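Local coordinates for protein flavoredoxin (Desulfovibrio vulgaris str. 'Miyazaki F', PDB 2D5M) that binds flavin mononucleotide and probably carries electrons as a dimeric member of the flavin reductase-like family, at residues A[15-20]-A[34-39]; A[66-71]-A[116-121]; A[48-53]-A[132-137]. One frame throughout, in Å; residues are numbered along the deposited sequence.

Interaction 1 (A[15-20]-A[34-39]); sequences PLFLVG and AWAGIC. With ZN (zinc ion), chain D; FMN (flavin mononucleotide), chain E.
Phe-17 and Ala-36 meet through the methyl of the alanine, whose CB lies 3.6 Å from ring atom CD1 of Phe-17 and packs obliquely against that side of the ring. The first side-chain bond of Phe-17 already points toward 34-39, and with CG anti to the carbonyl carbon (chi1 -68°) the CD1/CE1 side of the ring meets the methyl; Pro-15 CB of the same segment rests on one face near the rim. Pro-15 also reaches across: its CG is 3.6 Å from Ala-36 O. Beside it Ala-34 CB sits only 3.1 Å from Pro-15 O, a buried carbonyl that no hydrogen bond satisfies; the CA-H of Ala-34 offers it at most a weak contact. Alanine suits positions Ala-34 and Ala-36, because proline ring, phenyl ring and flavin all crowd round this backbone.

No hydrogen bond joins the segments here; the N-H groups of Ala-34 and Trp-35 are given to the cofactor. Ala-34 N donates to FMN N5 over 3.1 Å, and Trp-35 N to FMN O4 over 2.9 Å at a fairly straight 161°. Trp-35 centres an inverse gamma turn, closed by a weak bond from Ala-36 N to Ala-34 O. Farther along, Cys-39 SG binds zinc at 2.4 Å, with Cys-40, a water and His-131 of the second subunit completing the site. Regular pairing of the hairpin 14-22/28-41 continues at Phe-17 with Ala-33, so here the hairpin opens to form one wall of the FMN pocket.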
loop_
_atom_site.group_PDB
_atom_site.type_symbol
_atom_site.label_atom_id
_atom_site.label_comp_id
_atom_site.label_asym_id
_atom_site.label_seq_id
_atom_site.Cartn_x
_atom_site.Cartn_y
_atom_site.Cartn_z
ATOM N N PRO A 15 2.192 3.762 0.846
ATOM C CA PRO A 15 3.572 3.724 1.341
ATOM C C PRO A 15 4.398 4.844 0.765
ATOM O O PRO A 15 4.032 5.583 -0.163
ATOM C CB PRO A 15 4.040 2.361 0.858
ATOM C CG PRO A 15 3.333 2.181 -0.438
ATOM C CD PRO A 15 1.976 2.777 -0.238
ATOM N N LEU A 16 5.606 4.955 1.320
ATOM C CA LEU A 16 6.630 5.843 0.795
ATOM C C LEU A 16 7.894 5.013 0.662
ATOM O O LEU A 16 8.756 4.978 1.547
ATOM C CB LEU A 16 6.856 7.098 1.695
ATOM C CG LEU A 16 7.871 8.121 1.156
ATOM C CD1 LEU A 16 7.394 8.697 -0.151
ATOM C CD2 LEU A 16 8.139 9.204 2.194
ATOM N N PHE A 17 7.983 4.272 -0.434
ATOM C CA PHE A 17 9.126 3.431 -0.720
ATOM C C PHE A 17 10.199 4.215 -1.471
ATOM O O PHE A 17 9.908 4.845 -2.460
ATOM C CB PHE A 17 8.680 2.271 -1.602
ATOM C CG PHE A 17 7.739 1.261 -0.914
ATOM C CD1 PHE A 17 6.960 0.432 -1.721
ATOM C CD2 PHE A 17 7.626 1.110 0.469
ATOM C CE1 PHE A 17 6.133 -0.547 -1.228
ATOM C CE2 PHE A 17 6.780 0.089 0.969
ATOM C CZ PHE A 17 6.051 -0.742 0.146
ATOM N N LEU A 18 11.461 4.083 -1.056
ATOM C CA LEU A 18 12.536 4.599 -1.870
ATOM C C LEU A 18 13.127 3.447 -2.693
ATOM O O LEU A 18 13.730 2.498 -2.156
ATOM C CB LEU A 18 13.629 5.302 -1.105
ATOM C CG LEU A 18 13.195 6.695 -0.595
ATOM C CD1 LEU A 18 12.191 6.540 0.533
ATOM C CD2 LEU A 18 14.432 7.516 -0.246
ATOM N N VAL A 19 12.910 3.497 -4.000
ATOM C CA VAL A 19 13.325 2.456 -4.935
ATOM C C VAL A 19 14.736 2.745 -5.358
ATOM O O VAL A 19 15.021 3.813 -5.933
ATOM C CB VAL A 19 12.385 2.424 -6.146
ATOM C CG1 VAL A 19 12.857 1.373 -7.126
ATOM C CG2 VAL A 19 10.938 2.118 -5.730
ATOM N N GLY A 20 15.649 1.817 -5.045
ATOM C CA GLY A 20 17.094 2.000 -5.256
ATOM C C GLY A 20 17.569 1.190 -6.433
ATOM O O GLY A 20 17.197 0.019 -6.606
ATOM N N ALA A 34 4.873 5.688 -4.187
ATOM C CA ALA A 34 3.718 5.364 -3.375
ATOM C C ALA A 34 2.712 4.476 -4.087
ATOM O O ALA A 34 1.830 3.899 -3.427
ATOM C CB ALA A 34 3.011 6.630 -2.902
ATOM N N TRP A 35 2.775 4.368 -5.427
ATOM C CA TRP A 35 1.853 3.526 -6.198
ATOM C C TRP A 35 2.468 2.131 -6.210
ATOM O O TRP A 35 3.098 1.684 -7.172
ATOM C CB TRP A 35 1.648 4.052 -7.595
ATOM C CG TRP A 35 0.769 5.260 -7.795
ATOM C CD1 TRP A 35 0.378 5.661 -9.030
ATOM C CD2 TRP A 35 0.161 6.190 -6.881
ATOM N NE1 TRP A 35 -0.417 6.763 -8.955
ATOM C CE2 TRP A 35 -0.576 7.118 -7.650
ATOM C CE3 TRP A 35 0.133 6.335 -5.491
ATOM C CZ2 TRP A 35 -1.294 8.164 -7.092
ATOM C CZ3 TRP A 35 -0.575 7.379 -4.921
ATOM C CH2 TRP A 35 -1.296 8.297 -5.727
ATOM N N ALA A 36 2.343 1.442 -5.087
ATOM C CA ALA A 36 3.102 0.252 -4.794
ATOM C C ALA A 36 2.457 -0.505 -3.658
ATOM O O ALA A 36 1.737 0.061 -2.836
ATOM C CB ALA A 36 4.547 0.612 -4.397
ATOM N N GLY A 37 2.794 -1.807 -3.580
ATOM C CA GLY A 37 2.392 -2.620 -2.444
ATOM C C GLY A 37 2.779 -4.050 -2.707
ATOM O O GLY A 37 3.285 -4.405 -3.754
ATOM N N ILE A 38 2.613 -4.895 -1.666
ATOM C CA ILE A 38 2.847 -6.329 -1.821
ATOM C C ILE A 38 1.811 -6.860 -2.788
ATOM O O ILE A 38 0.633 -6.483 -2.698
ATOM C CB ILE A 38 2.849 -7.030 -0.472
ATOM C CG1 ILE A 38 3.976 -6.471 0.426
ATOM C CG2 ILE A 38 2.933 -8.541 -0.614
ATOM C CD1 ILE A 38 3.895 -6.912 1.869
ATOM N N CYS A 39 2.216 -7.717 -3.706
ATOM C CA CYS A 39 1.268 -8.298 -4.648
ATOM C C CYS A 39 1.089 -9.782 -4.505
ATOM O O CYS A 39 0.015 -10.277 -4.878
ATOM C CB CYS A 39 1.571 -7.993 -6.125
ATOM S SG CYS A 39 3.207 -8.570 -6.692
HETATM ZN ZN ZN D . 2.761 -10.696 -7.678
HETATM N N1 FMN E . 6.794 8.282 -9.493
HETATM C C2 FMN E . 6.442 7.080 -10.047
HETATM O O2 FMN E . 6.735 6.813 -11.221
HETATM N N3 FMN E . 5.715 6.177 -9.276
HETATM C C4 FMN E . 5.278 6.398 -7.989
HETATM O O4 FMN E . 4.624 5.527 -7.379
HETATM C C4A FMN E . 5.598 7.668 -7.433
HETATM N N5 FMN E . 5.151 7.978 -6.193
HETATM C C5A FMN E . 5.635 9.144 -5.655
HETATM C C6 FMN E . 5.207 9.487 -4.342
HETATM C C7 FMN E . 5.657 10.614 -3.674
HETATM C C7M FMN E . 5.159 10.994 -2.299
HETATM C C8 FMN E . 6.631 11.438 -4.354
HETATM C C8M FMN E . 7.217 12.630 -3.614
HETATM C C9 FMN E . 6.998 11.156 -5.658
HETATM C C9A FMN E . 6.531 10.032 -6.318
HETATM N N10 FMN E . 6.848 9.712 -7.656
HETATM C C10 FMN E . 6.442 8.519 -8.201
HETATM C "C1'" FMN E . 7.699 10.638 -8.455
HETATM C "C2'" FMN E . 9.148 10.168 -8.558
HETATM O "O2'" FMN E . 9.700 9.805 -7.287
HETATM C "C3'" FMN E . 9.985 11.312 -9.140
HETATM O "O3'" FMN E . 9.570 11.473 -10.516
HETATM C "C4'" FMN E . 11.489 11.099 -9.058
HETATM O "O4'" FMN E . 12.090 12.399 -9.309
HETATM C "C5'" FMN E . 12.019 10.112 -10.038
HETATM O "O5'" FMN E . 13.470 10.037 -9.853
HETATM P P FMN E . 14.421 9.363 -10.964
HETATM O O1P FMN E . 14.219 10.120 -12.285
HETATM O O2P FMN E . 14.083 7.901 -11.132
HETATM O O3P FMN E . 15.784 9.611 -10.345
HETATM O O HOH W 1 4.626 -11.806 -8.227
#

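Interaction 2 (A[66-71]-A[116-121]); sequences FTISIP and MAIELK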
loop_
_atom_site.group_PDB
_atom_site.type_symbol
_atom_site.label_atom_id
_atom_site.label_comp_id
_atom_site.label_asym_id
_atom_site.label_seq_id
_atom_site.Cartn_x
_atom_site.Cartn_y
_atom_site.Cartn_z
ATOM N N PHE A 66 16.245 -4.136 -8.040
ATOM C CA PHE A 66 16.040 -2.889 -7.356
ATOM C C PHE A 66 15.880 -3.214 -5.865
ATOM O O PHE A 66 15.636 -4.357 -5.487
ATOM C CB PHE A 66 14.832 -2.115 -7.868
ATOM C CG PHE A 66 13.482 -2.812 -7.816
ATOM C CD1 PHE A 66 12.610 -2.541 -6.747
ATOM C CD2 PHE A 66 13.055 -3.657 -8.800
ATOM C CE1 PHE A 66 11.342 -3.109 -6.731
ATOM C CE2 PHE A 66 11.802 -4.280 -8.744
ATOM C CZ PHE A 66 10.931 -4.002 -7.711
ATOM N N THR A 67 16.032 -2.193 -5.041
ATOM C CA THR A 67 15.743 -2.307 -3.642
ATOM C C THR A 67 14.581 -1.370 -3.286
ATOM O O THR A 67 14.270 -0.464 -4.036
ATOM C CB THR A 67 16.951 -1.935 -2.752
ATOM O OG1 THR A 67 17.191 -0.553 -2.944
ATOM C CG2 THR A 67 18.148 -2.781 -3.088
ATOM N N ILE A 68 13.981 -1.618 -2.114
ATOM C CA ILE A 68 13.067 -0.704 -1.463
ATOM C C ILE A 68 13.633 -0.431 -0.084
ATOM O O ILE A 68 13.793 -1.333 0.711
ATOM C CB ILE A 68 11.646 -1.266 -1.432
ATOM C CG1 ILE A 68 11.045 -1.240 -2.848
ATOM C CG2 ILE A 68 10.777 -0.494 -0.404
ATOM C CD1 ILE A 68 9.763 -2.013 -3.003
ATOM N N SER A 69 13.881 0.841 0.174
ATOM C CA SER A 69 14.301 1.275 1.500
ATOM C C SER A 69 13.163 2.078 2.111
ATOM O O SER A 69 12.552 2.923 1.452
ATOM C CB SER A 69 15.573 2.123 1.413
ATOM O OG SER A 69 16.644 1.440 0.830
ATOM N N ILE A 70 12.869 1.799 3.388
ATOM C CA ILE A 70 11.714 2.404 4.059
ATOM C C ILE A 70 12.242 3.483 5.010
ATOM O O ILE A 70 12.960 3.161 5.937
ATOM C CB ILE A 70 10.903 1.330 4.759
ATOM C CG1 ILE A 70 10.354 0.354 3.704
ATOM C CG2 ILE A 70 9.796 1.922 5.594
ATOM C CD1 ILE A 70 9.402 -0.688 4.037
ATOM N N PRO A 71 11.906 4.755 4.741
ATOM C CA PRO A 71 12.448 5.834 5.603
ATOM C C PRO A 71 11.708 5.819 6.954
ATOM O O PRO A 71 10.502 5.561 7.033
ATOM C CB PRO A 71 12.116 7.103 4.862
ATOM C CG PRO A 71 10.902 6.736 4.068
ATOM C CD PRO A 71 11.058 5.262 3.671
ATOM N N MET A 116 14.996 -0.154 7.444
ATOM C CA MET A 116 14.525 -1.367 6.771
ATOM C C MET A 116 14.802 -1.245 5.264
ATOM O O MET A 116 14.538 -0.218 4.654
ATOM C CB MET A 116 13.050 -1.545 7.011
ATOM C CG MET A 116 12.386 -2.725 6.375
ATOM S SD MET A 116 10.769 -2.843 7.197
ATOM C CE MET A 116 10.200 -4.264 6.355
ATOM N N ALA A 117 15.285 -2.336 4.681
ATOM C CA ALA A 117 15.593 -2.387 3.266
ATOM C C ALA A 117 15.192 -3.790 2.738
ATOM O O ALA A 117 15.336 -4.785 3.421
ATOM C CB ALA A 117 17.050 -2.112 3.009
ATOM N N ILE A 118 14.690 -3.793 1.526
ATOM C CA ILE A 118 14.221 -4.991 0.850
ATOM C C ILE A 118 14.979 -5.114 -0.465
ATOM O O ILE A 118 15.080 -4.119 -1.207
ATOM C CB ILE A 118 12.687 -4.879 0.589
ATOM C CG1 ILE A 118 11.919 -4.527 1.842
ATOM C CG2 ILE A 118 12.210 -6.165 -0.060
ATOM C CD1 ILE A 118 10.452 -4.223 1.598
ATOM N N GLU A 119 15.528 -6.280 -0.750
ATOM C CA GLU A 119 16.233 -6.558 -1.982
ATOM C C GLU A 119 15.339 -7.326 -2.935
ATOM O O GLU A 119 14.807 -8.382 -2.538
ATOM C CB GLU A 119 17.509 -7.386 -1.689
ATOM C CG GLU A 119 18.494 -6.683 -0.789
ATOM C CD GLU A 119 19.893 -7.253 -0.856
ATOM O OE1 GLU A 119 20.250 -7.760 -1.972
ATOM O OE2 GLU A 119 20.618 -7.127 0.157
ATOM N N LEU A 120 15.171 -6.819 -4.145
ATOM C CA LEU A 120 14.247 -7.425 -5.106
ATOM C C LEU A 120 14.914 -7.719 -6.452
ATOM O O LEU A 120 15.712 -6.969 -6.996
ATOM C CB LEU A 120 13.013 -6.541 -5.345
ATOM C CG LEU A 120 12.242 -6.200 -4.066
ATOM C CD1 LEU A 120 12.597 -4.796 -3.542
ATOM C CD2 LEU A 120 10.727 -6.318 -4.248
ATOM N N LYS A 121 14.503 -8.881 -6.998
ATOM C CA LYS A 121 14.839 -9.321 -8.347
ATOM C C LYS A 121 13.661 -9.078 -9.243
ATOM O O LYS A 121 12.533 -9.521 -8.935
ATOM C CB LYS A 121 15.184 -10.808 -8.351
ATOM C CG LYS A 121 15.419 -11.488 -9.680
ATOM C CD LYS A 121 15.665 -12.989 -9.589
ATOM C CE LYS A 121 14.462 -13.762 -9.076
ATOM N NZ LYS A 121 14.402 -15.212 -9.317
#
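Leu-120 lies over the phenyl ring of Phe-66, its CB 4.0 Å from the ring centroid and 11° off the normal, a CH-pi contact over the face. Phe-66 CG stands between its backbone N and carbonyl carbon (chi1 58°), a setting that folds the ring beneath its cross-strand partner. The CD1 branch of Leu-120 also touches the next side chain on this face, its CD1 3.9 Å from Ile-68 CG1. Ile-118 continues the row, and at its far end Ile-70 and Met-116 lie side by side, CD1 of the isoleucine 4.1 Å from SD of the methionine. Beta-branched and flexible apolar chains thus fill one face of the sheet, where Phe-17 and Ile-46 add to the core.

On the other face the polar ends turn to neighbouring loops and strands: Thr-67 OG1 to Pro-109 O, Ser-69 OG to Val-111 N, and Glu-119 to backbone amides including His-105 N and to Lys-142 in a salt bridge. Hydrogen-bonded pairs Phe-66/Leu-120 and Ile-68/Ile-118, the latter with Ile-118 N 2.7 Å from Ile-68 O, alternate with non-hydrogen-bonded Thr-67/Glu-119 and Ser-69/Ala-117. This is the register of antiparallel neighbours, here strands 65-70 and 116-126 of the curled sheet in the flavin reductase-like domain.

Interaction 3 (A[48-53]-A[132-137]); sequences VSLRKA and TQFIGE. With FMN (flavin mononucleotide), chain E.
The phenyl ring of Phe-134 receives Leu-50 at its edge, near the ring plane: Leu-50 CD1 is 3.8 Å from Phe-134 CD1, and the two side chains cross at about a right angle. Tyr-57 meets the same phenyl with its own ring, the planes some 55° apart, and Ile-60 of helix 55-63 also touches it, so an aromatic group fits between strand and helix. The second flat group, the guanidinium of Arg-51, presents its edge to the flavin with FMN N1 in its plane. Its NH2 gives a nearly straight bond of 3.0 Å to FMN N1 (173°) and a more bent one of 2.9 Å to FMN O3'. A bend at chi3 (-64°) brings the guanidinium to the N1/O2 edge of the pyrimidine ring.

Backbone bonds tie the segments in one antiparallel pair, Val-48 N to Phe-134 O and Phe-134 N to Val-48 O, both 2.9 Å. Beyond this pair the chain 49-51 leaves the strand: Ser-49 O accepts the N-H of FMN N3, 2.9 Å from that nitrogen, and Arg-51 N donates to FMN O2 at 3.0 Å. Ser-49 OG bonds to Cys-39 O of the second subunit, tying this loop to the partner chain. Donors and acceptors therefore match the N3, O2 and N1 pattern of the flavin, and a positive arginine at N1 and near O2 would be expected to stabilise negative charge gathering there on reduction.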
loop_
_atom_site.group_PDB
_atom_site.type_symbol
_atom_site.label_atom_id
_atom_site.label_comp_id
_atom_site.label_asym_id
_atom_site.label_seq_id
_atom_site.Cartn_x
_atom_site.Cartn_y
_atom_site.Cartn_z
ATOM N N VAL A 48 5.463 -2.222 -8.142
ATOM C CA VAL A 48 5.709 -0.777 -8.110
ATOM C C VAL A 48 5.375 -0.219 -9.494
ATOM O O VAL A 48 5.863 -0.735 -10.496
ATOM C CB VAL A 48 7.149 -0.456 -7.727
ATOM C CG1 VAL A 48 7.143 1.036 -7.395
ATOM C CG2 VAL A 48 7.714 -1.275 -6.581
ATOM N N SER A 49 4.563 0.792 -9.539
ATOM C CA SER A 49 4.215 1.460 -10.798
ATOM C C SER A 49 5.144 2.614 -11.015
ATOM O O SER A 49 4.958 3.629 -10.361
ATOM C CB SER A 49 2.767 1.937 -10.715
ATOM O OG SER A 49 1.881 0.865 -10.617
ATOM N N LEU A 50 6.112 2.487 -11.909
ATOM C CA LEU A 50 7.104 3.502 -12.198
ATOM C C LEU A 50 6.944 3.991 -13.621
ATOM O O LEU A 50 6.901 3.206 -14.558
ATOM C CB LEU A 50 8.528 2.938 -12.014
ATOM C CG LEU A 50 8.861 2.316 -10.651
ATOM C CD1 LEU A 50 10.308 1.924 -10.501
ATOM C CD2 LEU A 50 8.437 3.288 -9.520
ATOM N N ARG A 51 6.881 5.297 -13.772
ATOM C CA ARG A 51 6.723 5.911 -15.061
ATOM C C ARG A 51 7.975 5.797 -15.899
ATOM O O ARG A 51 9.105 5.865 -15.435
ATOM C CB ARG A 51 6.360 7.404 -14.905
ATOM C CG ARG A 51 4.980 7.621 -14.351
ATOM C CD ARG A 51 4.646 9.077 -13.931
ATOM N NE ARG A 51 5.572 9.321 -12.842
ATOM C CZ ARG A 51 6.718 10.010 -12.890
ATOM N NH1 ARG A 51 7.085 10.724 -13.935
ATOM N NH2 ARG A 51 7.480 9.987 -11.812
ATOM N N LYS A 52 7.726 5.719 -17.243
ATOM C CA LYS A 52 8.834 5.603 -18.197
ATOM C C LYS A 52 9.783 6.763 -18.172
ATOM O O LYS A 52 10.963 6.651 -18.535
ATOM C CB LYS A 52 8.228 5.363 -19.583
ATOM C CG LYS A 52 7.482 4.074 -19.796
ATOM C CD LYS A 52 6.971 3.888 -21.200
ATOM C CE LYS A 52 6.641 2.426 -21.422
ATOM N NZ LYS A 52 5.665 2.172 -22.535
ATOM N N ALA A 53 9.316 7.956 -17.769
ATOM C CA ALA A 53 10.146 9.137 -17.729
ATOM C C ALA A 53 11.168 9.084 -16.614
ATOM O O ALA A 53 12.133 9.855 -16.614
ATOM C CB ALA A 53 9.296 10.398 -17.572
ATOM N N THR A 132 1.280 0.207 -16.084
ATOM C CA THR A 132 2.686 -0.219 -16.088
ATOM C C THR A 132 3.199 -0.566 -14.696
ATOM O O THR A 132 3.090 0.265 -13.786
ATOM C CB THR A 132 3.433 1.018 -16.735
ATOM O OG1 THR A 132 2.892 1.229 -18.063
ATOM C CG2 THR A 132 4.879 0.779 -16.770
ATOM N N GLN A 133 3.747 -1.737 -14.493
ATOM C CA GLN A 133 4.197 -2.119 -13.173
ATOM C C GLN A 133 5.381 -3.044 -13.299
ATOM O O GLN A 133 5.414 -3.955 -14.115
ATOM C CB GLN A 133 3.166 -2.840 -12.250
ATOM C CG GLN A 133 1.843 -2.214 -11.963
ATOM C CD GLN A 133 1.022 -3.450 -11.470
ATOM O OE1 GLN A 133 0.781 -3.581 -10.290
ATOM N NE2 GLN A 133 0.795 -4.290 -12.483
ATOM N N PHE A 134 6.339 -2.820 -12.424
ATOM C CA PHE A 134 7.428 -3.770 -12.218
ATOM C C PHE A 134 7.097 -4.664 -11.021
ATOM O O PHE A 134 6.676 -4.137 -9.987
ATOM C CB PHE A 134 8.763 -3.060 -11.937
ATOM C CG PHE A 134 9.339 -2.281 -13.068
ATOM C CD1 PHE A 134 9.513 -0.920 -12.957
ATOM C CD2 PHE A 134 9.787 -2.883 -14.240
ATOM C CE1 PHE A 134 10.104 -0.216 -13.967
ATOM C CE2 PHE A 134 10.357 -2.112 -15.242
ATOM C CZ PHE A 134 10.504 -0.780 -15.137
ATOM N N ILE A 135 7.269 -5.950 -11.173
ATOM C CA ILE A 135 7.036 -6.909 -10.090
ATOM C C ILE A 135 8.384 -7.429 -9.681
ATOM O O ILE A 135 9.130 -8.045 -10.488
ATOM C CB ILE A 135 6.144 -8.062 -10.535
ATOM C CG1 ILE A 135 4.869 -7.591 -11.241
ATOM C CG2 ILE A 135 5.858 -8.951 -9.344
ATOM C CD1 ILE A 135 4.032 -6.707 -10.396
ATOM N N GLY A 136 8.760 -7.173 -8.429
ATOM C CA GLY A 136 9.992 -7.685 -7.871
ATOM C C GLY A 136 9.738 -8.808 -6.898
ATOM O O GLY A 136 8.852 -8.726 -6.061
ATOM N N GLU A 137 10.537 -9.856 -7.031
ATOM C CA GLU A 137 10.564 -10.937 -6.050
ATOM C C GLU A 137 11.447 -10.481 -4.895
ATOM O O GLU A 137 12.587 -10.081 -5.088
ATOM C CB GLU A 137 11.119 -12.217 -6.641
ATOM C CG GLU A 137 11.212 -13.341 -5.645
ATOM C CD GLU A 137 11.627 -14.689 -6.206
ATOM O OE1 GLU A 137 11.658 -14.840 -7.459
ATOM O OE2 GLU A 137 11.931 -15.598 -5.377
HETATM N N1 FMN E . 6.794 8.282 -9.493
HETATM C C2 FMN E . 6.442 7.080 -10.047
HETATM O O2 FMN E . 6.735 6.813 -11.221
HETATM N N3 FMN E . 5.715 6.177 -9.276
HETATM C C4 FMN E . 5.278 6.398 -7.989
HETATM O O4 FMN E . 4.624 5.527 -7.379
HETATM C C4A FMN E . 5.598 7.668 -7.433
HETATM N N5 FMN E . 5.151 7.978 -6.193
HETATM C C5A FMN E . 5.635 9.144 -5.655
HETATM C C6 FMN E . 5.207 9.487 -4.342
HETATM C C7 FMN E . 5.657 10.614 -3.674
HETATM C C7M FMN E . 5.159 10.994 -2.299
HETATM C C8 FMN E . 6.631 11.438 -4.354
HETATM C C8M FMN E . 7.217 12.630 -3.614
HETATM C C9 FMN E . 6.998 11.156 -5.658
HETATM C C9A FMN E . 6.531 10.032 -6.318
HETATM N N10 FMN E . 6.848 9.712 -7.656
HETATM C C10 FMN E . 6.442 8.519 -8.201
HETATM C "C1'" FMN E . 7.699 10.638 -8.455
HETATM C "C2'" FMN E . 9.148 10.168 -8.558
HETATM O "O2'" FMN E . 9.700 9.805 -7.287
HETATM C "C3'" FMN E . 9.985 11.312 -9.140
HETATM O "O3'" FMN E . 9.570 11.473 -10.516
HETATM C "C4'" FMN E . 11.489 11.099 -9.058
HETATM O "O4'" FMN E . 12.090 12.399 -9.309
HETATM C "C5'" FMN E . 12.019 10.112 -10.038
HETATM O "O5'" FMN E . 13.470 10.037 -9.853
HETATM P P FMN E . 14.421 9.363 -10.964
HETATM O O1P FMN E . 14.219 10.120 -12.285
HETATM O O2P FMN E . 14.083 7.901 -11.132
HETATM O O3P FMN E . 15.784 9.611 -10.345
#

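How the interactions relate
All three contacts reach one curled antiparallel sheet. Interactions 1 and 2, with centres 9 Å apart, share a strand boundary: Gly-20 N lies 2.9 Å from Thr-67 O, and Leu-18 O the same distance from Ser-69 N, both probable hydrogen bonds. Interactions 1 and 3, centres 10 Å apart, are joined by Trp-35 O and Ser-49 N at 2.9 Å, and grip one FMN from complementary positions: 34-35 at N5 and O4, 49-51 at N3, O2 and N1. Interaction 2 has no contact with FMN; it contributes the apolar face of two neighbouring strands, where Phe-66 CZ packs 3.8 Å from Gly-136 CA of interaction 3. Each interaction also touches the second subunit.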